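PDB 3M7N: exosome complex component Rrp42 from Archaeoglobus fulgidus, which probably serves as a non-catalytic RNase PH-family subunit of the RNA-degrading archaeal exosome, contributing to the structuring of the Rrp41 active site. Local coordinates for residues T211-V223 / L241-R253. Residues are numbered along the deposited sequence; the frame is centred on the assembly and turned at random.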
ATOM      1  N   THR H 211       7.297 -22.083 -18.168  1.00 23.70           N
ATOM      2  CA  THR H 211       8.581 -22.151 -18.821  1.00 24.70           C
ATOM      3  C   THR H 211       9.610 -23.037 -18.115  1.00 24.79           C
ATOM      4  O   THR H 211       9.435 -23.466 -16.968  1.00 21.27           O
ATOM      5  CB  THR H 211       9.188 -20.744 -18.989  1.00 25.16           C
ATOM      6  OG1 THR H 211       9.482 -20.194 -17.702  1.00 24.77           O
ATOM      7  CG2 THR H 211       8.233 -19.814 -19.762  1.00 23.99           C
ATOM      8  N   LEU H 212      10.697 -23.291 -18.832  1.00 25.59           N
ATOM      9  CA  LEU H 212      11.839 -24.000 -18.275  1.00 24.14           C
ATOM     10  C   LEU H 212      13.087 -23.292 -18.783  1.00 22.81           C
ATOM     11  O   LEU H 212      13.216 -23.006 -19.972  1.00 23.45           O
ATOM     12  CB  LEU H 212      11.776 -25.478 -18.681  1.00 22.59           C
ATOM     13  CG  LEU H 212      12.643 -26.605 -18.091  1.00 30.32           C
ATOM     14  CD1 LEU H 212      13.739 -26.997 -19.035  1.00 29.27           C
ATOM     15  CD2 LEU H 212      13.194 -26.328 -16.700  1.00 25.42           C
ATOM     16  N   THR H 213      13.976 -22.956 -17.866  1.00 21.67           N
ATOM     17  CA  THR H 213      15.230 -22.317 -18.210  1.00 23.94           C
ATOM     18  C   THR H 213      16.401 -23.219 -17.816  1.00 25.12           C
ATOM     19  O   THR H 213      16.455 -23.717 -16.697  1.00 25.59           O
ATOM     20  CB  THR H 213      15.387 -20.960 -17.474  1.00 22.80           C
ATOM     21  OG1 THR H 213      14.350 -20.065 -17.881  1.00 25.16           O
ATOM     22  CG2 THR H 213      16.715 -20.347 -17.805  1.00 26.02           C
ATOM     23  N   ILE H 214      17.335 -23.427 -18.738  1.00 27.07           N
ATOM     24  CA  ILE H 214      18.554 -24.170 -18.442  1.00 24.89           C
ATOM     25  C   ILE H 214      19.747 -23.317 -18.832  1.00 25.05           C
ATOM     26  O   ILE H 214      19.807 -22.808 -19.955  1.00 24.54           O
ATOM     27  CB  ILE H 214      18.618 -25.522 -19.203  1.00 24.99           C
ATOM     28  CG1 ILE H 214      17.511 -26.446 -18.718  1.00 22.11           C
ATOM     29  CG2 ILE H 214      19.974 -26.217 -18.965  1.00 23.85           C
ATOM     30  CD1 ILE H 214      17.198 -27.552 -19.653  1.00 26.23           C
ATOM     31  N   THR H 215      20.690 -23.166 -17.911  1.00 20.92           N
ATOM     32  CA  THR H 215      21.904 -22.416 -18.178  1.00 25.60           C
ATOM     33  C   THR H 215      23.154 -23.291 -18.161  1.00 26.71           C
ATOM     34  O   THR H 215      23.358 -24.101 -17.260  1.00 29.18           O
ATOM     35  CB  THR H 215      22.080 -21.275 -17.166  1.00 26.65           C
ATOM     36  OG1 THR H 215      20.838 -20.570 -17.044  1.00 24.84           O
ATOM     37  CG2 THR H 215      23.212 -20.315 -17.597  1.00 17.11           C
ATOM     38  N   THR H 216      24.012 -23.102 -19.154  1.00 27.41           N
ATOM     39  CA  THR H 216      25.248 -23.857 -19.205  1.00 27.46           C
ATOM     40  C   THR H 216      26.473 -22.955 -19.237  1.00 28.81           C
ATOM     41  O   THR H 216      26.386 -21.766 -19.568  1.00 26.36           O
ATOM     42  CB  THR H 216      25.282 -24.768 -20.431  1.00 27.27           C
ATOM     43  OG1 THR H 216      25.240 -23.956 -21.604  1.00 27.50           O
ATOM     44  CG2 THR H 216      24.089 -25.709 -20.441  1.00 24.47           C
ATOM     45  N   ASP H 217      27.615 -23.535 -18.881  1.00 28.39           N
ATOM     46  CA  ASP H 217      28.894 -22.862 -19.015  1.00 29.37           C
ATOM     47  C   ASP H 217      29.580 -23.265 -20.326  1.00 32.08           C
ATOM     48  O   ASP H 217      28.996 -23.971 -21.151  1.00 28.19           O
ATOM     49  CB  ASP H 217      29.804 -23.135 -17.804  1.00 30.24           C
ATOM     50  CG  ASP H 217      30.262 -24.595 -17.707  1.00 30.92           C
ATOM     51  OD1 ASP H 217      30.132 -25.351 -18.685  1.00 27.17           O
ATOM     52  OD2 ASP H 217      30.765 -24.987 -16.629  1.00 33.89           O
ATOM     53  N   LYS H 218      30.811 -22.784 -20.489  1.00 33.55           N
ATOM     54  CA  LYS H 218      31.730 -23.102 -21.595  1.00 37.24           C
ATOM     55  C   LYS H 218      31.791 -24.570 -22.035  1.00 31.94           C
ATOM     56  O   LYS H 218      31.850 -24.877 -23.215  1.00 33.33           O
ATOM     57  CB  LYS H 218      33.153 -22.741 -21.141  1.00 39.05           C
ATOM     58  CG  LYS H 218      33.768 -21.553 -21.799  1.00 39.00           C
ATOM     59  CD  LYS H 218      35.210 -21.443 -21.333  1.00 45.25           C
ATOM     60  CE  LYS H 218      35.311 -21.907 -19.894  1.00 43.11           C
ATOM     61  NZ  LYS H 218      36.702 -22.268 -19.499  1.00 51.71           N
ATOM     62  N   ASP H 219      31.858 -25.462 -21.061  1.00 33.24           N
ATOM     63  CA  ASP H 219      32.075 -26.878 -21.317  1.00 32.58           C
ATOM     64  C   ASP H 219      30.790 -27.650 -21.353  1.00 29.52           C
ATOM     65  O   ASP H 219      30.811 -28.869 -21.200  1.00 36.16           O
ATOM     66  CB  ASP H 219      32.946 -27.478 -20.205  1.00 33.90           C
ATOM     67  CG  ASP H 219      34.270 -26.763 -20.060  1.00 36.36           C
ATOM     68  OD1 ASP H 219      34.834 -26.360 -21.102  1.00 39.89           O
ATOM     69  OD2 ASP H 219      34.746 -26.603 -18.912  1.00 43.17           O
ATOM     70  N   ASP H 220      29.671 -26.951 -21.499  1.00 29.83           N
ATOM     71  CA  ASP H 220      28.352 -27.596 -21.557  1.00 31.50           C
ATOM     72  C   ASP H 220      27.892 -28.209 -20.226  1.00 30.24           C
ATOM     73  O   ASP H 220      26.946 -28.986 -20.198  1.00 28.98           O
ATOM     74  CB  ASP H 220      28.290 -28.669 -22.651  1.00 27.50           C
ATOM     75  CG  ASP H 220      28.417 -28.093 -24.067  1.00 39.23           C
ATOM     76  OD1 ASP H 220      28.500 -26.858 -24.244  1.00 38.91           O
ATOM     77  OD2 ASP H 220      28.422 -28.895 -25.023  1.00 41.53           O
ATOM     78  N   ASN H 221      28.553 -27.873 -19.127  1.00 25.61           N
ATOM     79  CA  ASN H 221      27.981 -28.214 -17.836  1.00 28.94           C
ATOM     80  C   ASN H 221      26.768 -27.363 -17.585  1.00 31.01           C
ATOM     81  O   ASN H 221      26.748 -26.169 -17.927  1.00 31.81           O
ATOM     82  CB  ASN H 221      28.977 -27.989 -16.716  1.00 32.17           C
ATOM     83  CG  ASN H 221      30.198 -28.837 -16.877  1.00 29.12           C
ATOM     84  OD1 ASN H 221      31.317 -28.361 -16.742  1.00 38.48           O
ATOM     85  ND2 ASN H 221      29.994 -30.102 -17.202  1.00 32.35           N
ATOM     86  N   VAL H 222      25.743 -27.982 -17.021  1.00 25.71           N
ATOM     87  CA  VAL H 222      24.576 -27.249 -16.594  1.00 25.25           C
ATOM     88  C   VAL H 222      24.963 -26.556 -15.292  1.00 29.44           C
ATOM     89  O   VAL H 222      25.554 -27.170 -14.397  1.00 27.58           O
ATOM     90  CB  VAL H 222      23.369 -28.171 -16.379  1.00 26.59           C
ATOM     91  CG1 VAL H 222      22.176 -27.379 -15.871  1.00 22.68           C
ATOM     92  CG2 VAL H 222      23.015 -28.899 -17.692  1.00 26.67           C
ATOM     93  N   VAL H 223      24.631 -25.272 -15.198  1.00 27.94           N
ATOM     94  CA  VAL H 223      25.128 -24.424 -14.124  1.00 28.12           C
ATOM     95  C   VAL H 223      23.958 -23.792 -13.346  1.00 29.78           C
ATOM     96  O   VAL H 223      24.095 -23.399 -12.182  1.00 30.73           O
ATOM     97  CB  VAL H 223      26.144 -23.387 -14.716  1.00 30.23           C
ATOM     98  CG1 VAL H 223      25.791 -21.965 -14.381  1.00 32.58           C
ATOM     99  CG2 VAL H 223      27.595 -23.738 -14.322  1.00 31.63           C
ATOM    100  N   LEU H 241      14.526 -31.922 -23.770  1.00 31.00           N
ATOM    101  CA  LEU H 241      14.796 -30.483 -23.738  1.00 29.61           C
ATOM    102  C   LEU H 241      16.135 -30.157 -23.088  1.00 27.56           C
ATOM    103  O   LEU H 241      16.770 -29.170 -23.417  1.00 28.72           O
ATOM    104  CB  LEU H 241      13.671 -29.727 -23.016  1.00 34.47           C
ATOM    105  CG  LEU H 241      13.690 -28.196 -23.111  1.00 33.64           C
ATOM    106  CD1 LEU H 241      13.828 -27.740 -24.575  1.00 25.52           C
ATOM    107  CD2 LEU H 241      12.434 -27.595 -22.470  1.00 24.36           C
ATOM    108  N   LEU H 242      16.561 -30.986 -22.151  1.00 28.69           N
ATOM    109  CA  LEU H 242      17.885 -30.835 -21.566  1.00 27.64           C
ATOM    110  C   LEU H 242      18.931 -30.799 -22.686  1.00 30.48           C
ATOM    111  O   LEU H 242      19.811 -29.917 -22.707  1.00 28.19           O
ATOM    112  CB  LEU H 242      18.167 -32.017 -20.629  1.00 27.69           C
ATOM    113  CG  LEU H 242      19.079 -31.912 -19.407  1.00 31.28           C
ATOM    114  CD1 LEU H 242      19.875 -33.175 -19.294  1.00 28.54           C
ATOM    115  CD2 LEU H 242      20.007 -30.706 -19.409  1.00 25.77           C
ATOM    116  N   ASP H 243      18.826 -31.761 -23.616  1.00 29.91           N
ATOM    117  CA  ASP H 243      19.803 -31.899 -24.706  1.00 28.93           C
ATOM    118  C   ASP H 243      19.700 -30.769 -25.705  1.00 24.92           C
ATOM    119  O   ASP H 243      20.701 -30.119 -26.042  1.00 25.99           O
ATOM    120  CB  ASP H 243      19.684 -33.271 -25.410  1.00 30.93           C
ATOM    121  CG  ASP H 243      20.112 -34.437 -24.497  1.00 34.09           C
ATOM    122  OD1 ASP H 243      21.060 -34.262 -23.696  1.00 34.60           O
ATOM    123  OD2 ASP H 243      19.482 -35.514 -24.557  1.00 36.18           O
ATOM    124  N   VAL H 244      18.486 -30.523 -26.171  1.00 25.99           N
ATOM    125  CA  VAL H 244      18.233 -29.425 -27.087  1.00 23.34           C
ATOM    126  C   VAL H 244      18.828 -28.119 -26.552  1.00 26.85           C
ATOM    127  O   VAL H 244      19.452 -27.366 -27.308  1.00 25.98           O
ATOM    128  CB  VAL H 244      16.714 -29.292 -27.362  1.00 31.24           C
ATOM    129  CG1 VAL H 244      16.371 -27.913 -27.929  1.00 27.74           C
ATOM    130  CG2 VAL H 244      16.240 -30.402 -28.299  1.00 24.62           C
ATOM    131  N   SER H 245      18.688 -27.890 -25.238  1.00 25.25           N
ATOM    132  CA  SER H 245      19.096 -26.629 -24.609  1.00 24.88           C
ATOM    133  C   SER H 245      20.606 -26.454 -24.536  1.00 25.41           C
ATOM    134  O   SER H 245      21.137 -25.382 -24.831  1.00 24.13           O
ATOM    135  CB  SER H 245      18.504 -26.476 -23.197  1.00 20.90           C
ATOM    136  OG  SER H 245      17.098 -26.453 -23.232  1.00 22.65           O
ATOM    137  N   ILE H 246      21.295 -27.501 -24.110  1.00 25.72           N
ATOM    138  CA  ILE H 246      22.742 -27.468 -24.087  1.00 26.75           C
ATOM    139  C   ILE H 246      23.229 -27.114 -25.486  1.00 24.28           C
ATOM    140  O   ILE H 246      24.065 -26.246 -25.654  1.00 24.83           O
ATOM    141  CB  ILE H 246      23.336 -28.828 -23.635  1.00 30.93           C
ATOM    142  CG1 ILE H 246      22.855 -29.176 -22.213  1.00 26.98           C
ATOM    143  CG2 ILE H 246      24.864 -28.813 -23.734  1.00 27.24           C
ATOM    144  CD1 ILE H 246      23.319 -30.542 -21.709  1.00 24.29           C
ATOM    145  N   ASN H 247      22.657 -27.769 -26.488  1.00 25.62           N
ATOM    146  CA  ASN H 247      23.002 -27.482 -27.872  1.00 26.09           C
ATOM    147  C   ASN H 247      22.741 -26.016 -28.251  1.00 28.73           C
ATOM    148  O   ASN H 247      23.662 -25.322 -28.690  1.00 29.75           O
ATOM    149  CB  ASN H 247      22.282 -28.450 -28.824  1.00 29.28           C
ATOM    150  CG  ASN H 247      22.929 -28.514 -30.202  1.00 36.89           C
ATOM    151  OD1 ASN H 247      23.889 -29.259 -30.414  1.00 38.71           O
ATOM    152  ND2 ASN H 247      22.400 -27.738 -31.146  1.00 34.84           N
ATOM    153  N   CYS H 248      21.496 -25.550 -28.081  1.00 28.96           N
ATOM    154  CA  CYS H 248      21.136 -24.140 -28.336  1.00 23.46           C
ATOM    155  C   CYS H 248      22.072 -23.141 -27.665  1.00 25.26           C
ATOM    156  O   CYS H 248      22.437 -22.131 -28.256  1.00 27.07           O
ATOM    157  CB  CYS H 248      19.716 -23.837 -27.850  1.00 22.15           C
ATOM    158  SG  CYS H 248      18.412 -24.529 -28.839  1.00 28.11           S
ATOM    159  N   ALA H 249      22.423 -23.420 -26.413  1.00 24.43           N
ATOM    160  CA  ALA H 249      23.333 -22.588 -25.638  1.00 24.82           C
ATOM    161  C   ALA H 249      24.702 -22.486 -26.316  1.00 29.99           C
ATOM    162  O   ALA H 249      25.339 -21.424 -26.316  1.00 28.64           O
ATOM    163  CB  ALA H 249      23.481 -23.166 -24.210  1.00 18.75           C
ATOM    164  N   ARG H 250      25.152 -23.601 -26.883  1.00 30.47           N
ATOM    165  CA  ARG H 250      26.427 -23.648 -27.587  1.00 34.20           C
ATOM    166  C   ARG H 250      26.391 -22.756 -28.818  1.00 32.08           C
ATOM    167  O   ARG H 250      27.285 -21.947 -29.009  1.00 33.77           O
ATOM    168  CB  ARG H 250      26.800 -25.088 -27.990  1.00 35.68           C
ATOM    169  CG  ARG H 250      27.801 -25.786 -27.061  1.00 42.55           C
ATOM    170  CD  ARG H 250      28.654 -26.810 -27.831  1.00 41.81           C
ATOM    171  NE  ARG H 250      27.868 -27.463 -28.874  1.00 38.25           N
ATOM    172  CZ  ARG H 250      27.077 -28.513 -28.676  1.00 39.19           C
ATOM    173  NH1 ARG H 250      26.389 -29.026 -29.689  1.00 37.49           N
ATOM    174  NH2 ARG H 250      26.979 -29.058 -27.471  1.00 39.65           N
ATOM    175  N   LYS H 251      25.371 -22.910 -29.659  1.00 30.06           N
ATOM    176  CA  LYS H 251      25.227 -22.024 -30.817  1.00 35.11           C
ATOM    177  C   LYS H 251      25.260 -20.556 -30.387  1.00 39.28           C
ATOM    178  O   LYS H 251      26.008 -19.741 -30.938  1.00 46.57           O
ATOM    179  CB  LYS H 251      23.912 -22.289 -31.537  1.00 33.71           C
ATOM    180  CG  LYS H 251      23.917 -23.477 -32.488  1.00 43.78           C
ATOM    181  CD  LYS H 251      24.782 -24.606 -31.976  1.00 44.91           C
ATOM    182  CE  LYS H 251      24.975 -25.695 -33.033  1.00 46.23           C
ATOM    183  NZ  LYS H 251      26.248 -26.454 -32.770  1.00 50.35           N
ATOM    184  N   LEU H 252      24.443 -20.225 -29.395  1.00 29.29           N
ATOM    185  CA  LEU H 252      24.393 -18.876 -28.877  1.00 34.07           C
ATOM    186  C   LEU H 252      25.770 -18.397 -28.482  1.00 36.14           C
ATOM    187  O   LEU H 252      26.159 -17.259 -28.765  1.00 38.59           O
ATOM    188  CB  LEU H 252      23.433 -18.806 -27.680  1.00 27.65           C
ATOM    189  CG  LEU H 252      21.971 -18.739 -28.136  1.00 29.80           C
ATOM    190  CD1 LEU H 252      21.015 -18.711 -26.965  1.00 24.75           C
ATOM    191  CD2 LEU H 252      21.765 -17.517 -29.038  1.00 27.73           C
ATOM    192  N   ARG H 253      26.497 -19.280 -27.811  1.00 36.92           N
ATOM    193  CA  ARG H 253      27.797 -18.971 -27.246  1.00 35.81           C
ATOM    194  C   ARG H 253      28.731 -18.560 -28.374  1.00 41.96           C
ATOM    195  O   ARG H 253      29.641 -17.763 -28.185  1.00 45.57           O
ATOM    196  CB  ARG H 253      28.324 -20.198 -26.491  1.00 33.92           C
ATOM    197  CG  ARG H 253      29.516 -19.959 -25.577  1.00 30.79           C
ATOM    198  CD  ARG H 253      29.708 -21.126 -24.609  1.00 30.81           C
ATOM    199  NE  ARG H 253      28.793 -21.040 -23.487  1.00 27.23           N
ATOM    200  CZ  ARG H 253      27.817 -21.901 -23.222  1.00 31.57           C
ATOM    201  NH1 ARG H 253      27.617 -22.972 -24.000  1.00 25.74           N
ATOM    202  NH2 ARG H 253      27.034 -21.679 -22.161  1.00 25.99           N
TER
HETATM  203  O   HOH W   1      14.949 -24.428 -22.411  1.00 25.91           O
HETATM  204  O   HOH W   2      25.802 -25.358 -23.855  1.00 22.94           O
HETATM  205  O   HOH W   3      30.057 -24.746 -25.126  1.00 40.04           O
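In the region of Rrp42 assigned to 3' exoribonuclease family domain 2, helix 235-253 lies across the antiparallel sheet, and the hairpin 211-223 meets it through T216, D220, I214 and L212. The short axes of strand 211-216 and helix 241-253 cross at -53°. Alternate strand residues face the helix: L212 CD1 touches L241 CD2 at 3.7 Å, and I214 CD1 settles 3.7 Å from S245 OG, a hydroxyl already bonded to L241 O. V222 CG2 and L242 CD2 add to this apolar layer beside the interface with the exonuclease 1 subunit, one of whose strands pairs with V222 and continues the sheet.

A type I turn from D217 to D220, with an Asx turn at D217, brings D220 over the helix. Its CB rests 3.6 Å from I246 CG2, while in a salt bridge R250 NH2 donates to D220 OD2 at 2.8 Å from the syn side, tilted 33° out of the carboxylate plane. R253 leaves the helix with CG anti to the backbone N (chi1 -167°), and a bend at chi3 turns its guanidinium to bring NH2 in plane onto T216 OG1 at 3.0 Å. D217 O lies over one guanidinium face, NE is held by L183 O, and NH1 forms a long salt bridge to D220 OD1 (4.0 Å). A leucine in place of R253 would probably leave T216 OG1 and L183 O without these donors and remove the long ion pair with D220.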